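PDB 4EVR: putative ABC transporter subunit, substrate-binding component from Rhodopseudomonas palustris, which probably serves as the periplasmic binding component of an ABC importer for aromatic acids, and is seen here with benzoic acid bound. Local coordinates for residues Gly20-Tyr25 with Val61-Ala66; Lys153-Thr158 with Leu205-Val210. One frame throughout, in Å; residues are numbered along the deposited sequence.

Interaction 1: Gly20-Tyr25 with Val61-Ala66; sequences GLLLPY and VDDESA
One carboxylate oxygen of Asp62 is gripped from both faces of its plane: the backbone N of Tyr25 reaches OD1 across the contact at 2.8 Å, while Glu64 N, two residues on, reaches it from the other face and closes an Asx turn. With CG anti to the backbone N (chi1 -177°), the carboxylate swings toward the end of the neighbouring strand, and Ser26 holds its OD2. Upstream the two segments run as parallel strands: Val61 N donates a hydrogen bond of 2.9 Å to Leu21 O, Leu23 N one of 3.2 Å to Val61 O. As they part, Asp63 N hydrogen-bonds Leu23 O (3.0 Å) from above the carbonyl plane. On the face of Leu22 and Val61, Leu22 CD1 lies 3.7 Å from Val61 CG1 and also packs on Asp63 CB; helix 67-79 covers Leu22 and Val61 through Thr74 and Leu73. Asp63 starts a second Asx turn, its OD1 taking Ser65 N at 2.7 Å, and Thr89 binds its OD2. The Tyr25 ring turns its edge to Val61 O and Asp62 CA, its hydroxyl bonded to Thr37. An alanine in place of Asp62 would probably leave the amides of Tyr25 and Glu64 without their shared acceptor. Two successive aspartates thus supply acceptors where strand pairing ends, which probably helps hold the following loops, where the side chain of Ser65 lies about 7 Å from the bound benzoic acid.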
loop_
_atom_site.group_PDB
_atom_site.type_symbol
_atom_site.label_atom_id
_atom_site.label_comp_id
_atom_site.label_asym_id
_atom_site.label_seq_id
_atom_site.Cartn_x
_atom_site.Cartn_y
_atom_site.Cartn_z
ATOM N N GLY A 20 -5.075 3.332 17.851
ATOM C CA GLY A 20 -3.637 3.380 17.901
ATOM C C GLY A 20 -3.136 3.393 16.484
ATOM O O GLY A 20 -3.570 2.554 15.698
ATOM N N LEU A 21 -2.321 4.405 16.100
ATOM C CA LEU A 21 -1.815 4.499 14.729
ATOM C C LEU A 21 -0.339 4.267 14.728
ATOM O O LEU A 21 0.373 5.147 15.205
ATOM C CB LEU A 21 -2.036 5.894 14.097
ATOM C CG LEU A 21 -3.360 6.418 13.773
ATOM C CD1 LEU A 21 -3.228 7.644 12.844
ATOM C CD2 LEU A 21 -4.255 5.364 13.106
ATOM N N LEU A 22 0.134 3.126 14.236
ATOM C CA LEU A 22 1.567 2.828 14.106
ATOM C C LEU A 22 1.977 3.078 12.677
ATOM O O LEU A 22 1.608 2.281 11.814
ATOM C CB LEU A 22 1.834 1.379 14.477
ATOM C CG LEU A 22 3.339 1.025 14.570
ATOM C CD1 LEU A 22 4.046 1.843 15.663
ATOM C CD2 LEU A 22 3.560 -0.481 14.715
ATOM N N LEU A 23 2.664 4.208 12.399
ATOM C CA LEU A 23 3.015 4.590 11.070
ATOM C C LEU A 23 4.347 5.269 11.050
ATOM O O LEU A 23 4.814 5.790 12.058
ATOM C CB LEU A 23 1.967 5.576 10.515
ATOM C CG LEU A 23 0.573 4.988 10.265
ATOM C CD1 LEU A 23 -0.400 6.125 9.943
ATOM C CD2 LEU A 23 0.608 3.959 9.139
ATOM N N PRO A 24 4.947 5.334 9.878
ATOM C CA PRO A 24 6.213 6.039 9.763
ATOM C C PRO A 24 5.964 7.541 9.674
ATOM O O PRO A 24 5.392 8.015 8.689
ATOM C CB PRO A 24 6.787 5.506 8.460
ATOM C CG PRO A 24 5.691 5.073 7.664
ATOM C CD PRO A 24 4.585 4.665 8.616
ATOM N N TYR A 25 6.412 8.309 10.671
ATOM C CA TYR A 25 6.306 9.788 10.615
ATOM C C TYR A 25 7.692 10.413 10.372
ATOM O O TYR A 25 7.878 11.628 10.445
ATOM C CB TYR A 25 5.658 10.301 11.858
ATOM C CG TYR A 25 4.209 9.873 11.922
ATOM C CD1 TYR A 25 3.260 10.448 11.087
ATOM C CD2 TYR A 25 3.763 8.980 12.894
ATOM C CE1 TYR A 25 1.914 10.084 11.158
ATOM C CE2 TYR A 25 2.426 8.591 12.961
ATOM C CZ TYR A 25 1.497 9.165 12.096
ATOM O OH TYR A 25 0.162 8.823 12.199
ATOM N N VAL A 61 2.048 6.816 16.901
ATOM C CA VAL A 61 3.379 6.330 17.273
ATOM C C VAL A 61 4.210 6.210 16.007
ATOM O O VAL A 61 3.836 5.506 15.045
ATOM C CB VAL A 61 3.308 4.969 18.035
ATOM C CG1 VAL A 61 4.695 4.369 18.266
ATOM C CG2 VAL A 61 2.578 5.105 19.369
ATOM N N ASP A 62 5.375 6.838 16.006
ATOM C CA ASP A 62 6.285 6.731 14.821
ATOM C C ASP A 62 7.052 5.377 14.878
ATOM O O ASP A 62 7.880 5.138 15.798
ATOM C CB ASP A 62 7.290 7.907 14.838
ATOM C CG ASP A 62 8.238 7.989 13.665
ATOM O OD1 ASP A 62 8.070 7.176 12.681
ATOM O OD2 ASP A 62 9.101 8.920 13.653
ATOM N N ASP A 63 6.829 4.527 13.914
ATOM C CA ASP A 63 7.560 3.269 13.859
ATOM C C ASP A 63 8.933 3.438 13.200
ATOM O O ASP A 63 9.686 2.476 13.155
ATOM C CB ASP A 63 6.785 2.152 13.189
ATOM C CG ASP A 63 6.418 2.303 11.731
ATOM O OD1 ASP A 63 7.172 2.931 10.990
ATOM O OD2 ASP A 63 5.435 1.699 11.321
ATOM N N GLU A 64 9.195 4.577 12.552
ATOM C CA GLU A 64 10.473 4.856 11.901
ATOM C C GLU A 64 10.836 3.788 10.857
ATOM O O GLU A 64 12.006 3.750 10.456
ATOM C CB GLU A 64 11.580 4.930 12.952
ATOM C CG GLU A 64 11.227 5.914 14.055
ATOM C CD GLU A 64 12.460 6.245 14.858
ATOM O OE1 GLU A 64 13.383 6.896 14.317
ATOM O OE2 GLU A 64 12.509 5.834 16.031
ATOM N N SER A 65 9.837 3.001 10.339
ATOM C CA SER A 65 10.137 1.869 9.419
ATOM C C SER A 65 11.281 1.058 9.932
ATOM O O SER A 65 12.132 0.616 9.157
ATOM C CB SER A 65 10.432 2.364 8.004
ATOM O OG SER A 65 9.265 3.027 7.533
ATOM N N ALA A 66 11.302 0.797 11.250
ATOM C CA ALA A 66 12.429 0.130 11.925
ATOM C C ALA A 66 11.955 -1.195 12.560
ATOM O O ALA A 66 11.494 -1.194 13.678
ATOM C CB ALA A 66 13.043 1.049 13.000
#

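Interaction 2: Lys153-Thr158 with Leu205-Val210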
loop_
_atom_site.group_PDB
_atom_site.type_symbol
_atom_site.label_atom_id
_atom_site.label_comp_id
_atom_site.label_asym_id
_atom_site.label_seq_id
_atom_site.Cartn_x
_atom_site.Cartn_y
_atom_site.Cartn_z
ATOM N N LYS A 153 13.007 -8.778 -21.601
ATOM C CA LYS A 153 14.317 -8.855 -20.951
ATOM C C LYS A 153 14.466 -7.799 -19.854
ATOM O O LYS A 153 14.817 -6.651 -20.142
ATOM C CB LYS A 153 15.397 -8.684 -22.030
ATOM C CG LYS A 153 16.827 -8.867 -21.546
ATOM C CD LYS A 153 17.814 -8.455 -22.617
ATOM C CE LYS A 153 19.239 -8.618 -22.141
ATOM N NZ LYS A 153 20.238 -8.086 -23.113
ATOM N N ALA A 154 14.220 -8.186 -18.598
ATOM C CA ALA A 154 14.190 -7.216 -17.501
ATOM C C ALA A 154 15.329 -7.311 -16.549
ATOM O O ALA A 154 15.897 -8.353 -16.352
ATOM C CB ALA A 154 12.920 -7.400 -16.713
ATOM N N VAL A 155 15.634 -6.172 -15.904
ATOM C CA VAL A 155 16.473 -6.047 -14.735
ATOM C C VAL A 155 15.542 -5.546 -13.654
ATOM O O VAL A 155 14.787 -4.631 -13.941
ATOM C CB VAL A 155 17.683 -5.083 -14.953
ATOM C CG1 VAL A 155 18.283 -4.611 -13.632
ATOM C CG2 VAL A 155 18.734 -5.740 -15.817
ATOM N N THR A 156 15.545 -6.143 -12.448
ATOM C CA THR A 156 14.736 -5.615 -11.319
ATOM C C THR A 156 15.650 -4.826 -10.374
ATOM O O THR A 156 16.877 -5.079 -10.301
ATOM C CB THR A 156 13.971 -6.711 -10.583
ATOM O OG1 THR A 156 14.868 -7.463 -9.769
ATOM C CG2 THR A 156 13.220 -7.640 -11.553
ATOM N N VAL A 157 15.100 -3.813 -9.725
ATOM C CA VAL A 157 15.861 -3.009 -8.775
ATOM C C VAL A 157 14.933 -2.711 -7.587
ATOM O O VAL A 157 13.857 -2.171 -7.787
ATOM C CB VAL A 157 16.459 -1.693 -9.309
ATOM C CG1 VAL A 157 17.467 -1.105 -8.271
ATOM C CG2 VAL A 157 17.138 -1.901 -10.613
ATOM N N THR A 158 15.351 -2.999 -6.366
ATOM C CA THR A 158 14.519 -2.672 -5.201
ATOM C C THR A 158 15.357 -2.699 -3.934
ATOM O O THR A 158 16.538 -2.959 -3.989
ATOM C CB THR A 158 13.320 -3.662 -5.093
ATOM O OG1 THR A 158 12.380 -3.202 -4.136
ATOM C CG2 THR A 158 13.729 -5.032 -4.754
ATOM N N LEU A 205 23.949 -4.127 -18.689
ATOM C CA LEU A 205 23.201 -5.359 -18.958
ATOM C C LEU A 205 22.235 -5.197 -20.119
ATOM O O LEU A 205 21.710 -6.192 -20.592
ATOM C CB LEU A 205 22.471 -5.832 -17.708
ATOM C CG LEU A 205 23.387 -6.200 -16.516
ATOM C CD1 LEU A 205 22.623 -6.345 -15.252
ATOM C CD2 LEU A 205 24.122 -7.508 -16.791
ATOM N N LYS A 206 22.006 -3.961 -20.573
ATOM C CA LYS A 206 21.141 -3.634 -21.720
ATOM C C LYS A 206 19.783 -4.368 -21.704
ATOM O O LYS A 206 19.440 -5.051 -22.639
ATOM C CB LYS A 206 21.867 -3.900 -23.023
ATOM C CG LYS A 206 23.155 -3.087 -23.159
ATOM C CD LYS A 206 23.906 -3.405 -24.441
ATOM C CE LYS A 206 25.092 -2.491 -24.646
ATOM N NZ LYS A 206 25.632 -2.595 -26.035
ATOM N N PRO A 207 18.969 -4.277 -20.647
ATOM C CA PRO A 207 17.637 -4.897 -20.733
ATOM C C PRO A 207 16.725 -4.083 -21.648
ATOM O O PRO A 207 17.058 -2.936 -21.938
ATOM C CB PRO A 207 17.157 -4.812 -19.296
ATOM C CG PRO A 207 17.750 -3.487 -18.824
ATOM C CD PRO A 207 19.140 -3.538 -19.379
ATOM N N ASP A 208 15.524 -4.571 -21.951
ATOM C CA ASP A 208 14.558 -3.751 -22.686
ATOM C C ASP A 208 13.610 -3.028 -21.701
ATOM O O ASP A 208 12.749 -2.282 -22.141
ATOM C CB ASP A 208 13.764 -4.544 -23.745
ATOM C CG ASP A 208 12.918 -5.720 -23.294
ATOM O OD1 ASP A 208 12.695 -5.869 -22.082
ATOM O OD2 ASP A 208 12.401 -6.444 -24.165
ATOM N N CYS A 209 13.727 -3.319 -20.391
ATOM C CA CYS A 209 12.929 -2.670 -19.345
ATOM C C CYS A 209 13.552 -2.861 -18.007
ATOM O O CYS A 209 14.309 -3.793 -17.812
ATOM C CB CYS A 209 11.488 -3.198 -19.326
ATOM S SG CYS A 209 11.371 -4.982 -19.007
ATOM N N VAL A 210 13.200 -1.967 -17.078
ATOM C CA VAL A 210 13.543 -2.010 -15.674
ATOM C C VAL A 210 12.237 -2.017 -14.860
ATOM O O VAL A 210 11.331 -1.231 -15.148
ATOM C CB VAL A 210 14.443 -0.812 -15.257
ATOM C CG1 VAL A 210 14.568 -0.743 -13.746
ATOM C CG2 VAL A 210 15.809 -0.940 -15.907
#
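Val155 CG2 sits between the ring of Pro207 and the end of Leu205, 3.9 Å from Pro207 CG and 4.0 Å from Leu205 CD1. CG1, the other branch of Val155, is anti to the backbone N (chi1 162°), which sets CG2 beside that N and against the proline, whose ring crosses the valine at a slant. Further along the same face Val157 CG2 approaches Val210 CG1 at 4.2 Å, and Ile202 of helix 196-205 covers Val155, Val157, Pro207 and Val210 together. Through the sheet, Ala154 CB meets Cys209 SG at 3.7 Å on the face where Phe171 of helix 162-177 packs against Ala154.

Between these two layers the strands pair in parallel, Ala154 beside Cys209 and Val155 beside Val210. Here Val155 N makes only a weak bond to Cys209 O, supplemented by CH...O contacts from Ala154 CA to that same oxygen and from Val210 CA to Val155 O.

The polar edge gathers round Lys153. Its carbonyl O takes Asp208 N at 2.8 Å in the carbonyl plane, and its own N returns a bond of 3.0 Å to Asp208 OD1 from above the carboxylate plane; Lys152 N holds OD2. The lysine chain, fully extended, runs alongside Pro207 until NZ reaches Lys206 O at 3.2 Å, with a weak bond to Leu205 O. An ammonium group at the carbonyls of Leu205, the last residue of helix 196-205, and of Lys206 just beyond it probably complements the negative end of the helix dipole, and this, with the two-way bonding of Lys153 and Asp208, probably helps hold the turn from helix into strand.

How the interactions relate
From the N terminus, strand 17-23 comes first; the chain then passes through helix 30-46 and the short strand 50-51 before strand 54-62 returns beside strand 17-23, and interaction 1 closes that excursion of 35 residues. Interaction 2 opens only later, at strand 153-159, and closes after helix 162-177, strand 181-188 and helix 196-205, when strand 209-213 pairs with it. The two loops therefore follow in series, neither nested nor crossed. Each joins parallel strands in a different sheet, one in each lobe of the two-lobed periplasmic binding protein fold. The centres of interaction 1 and interaction 2 lie 33 Å apart, and the two do not touch.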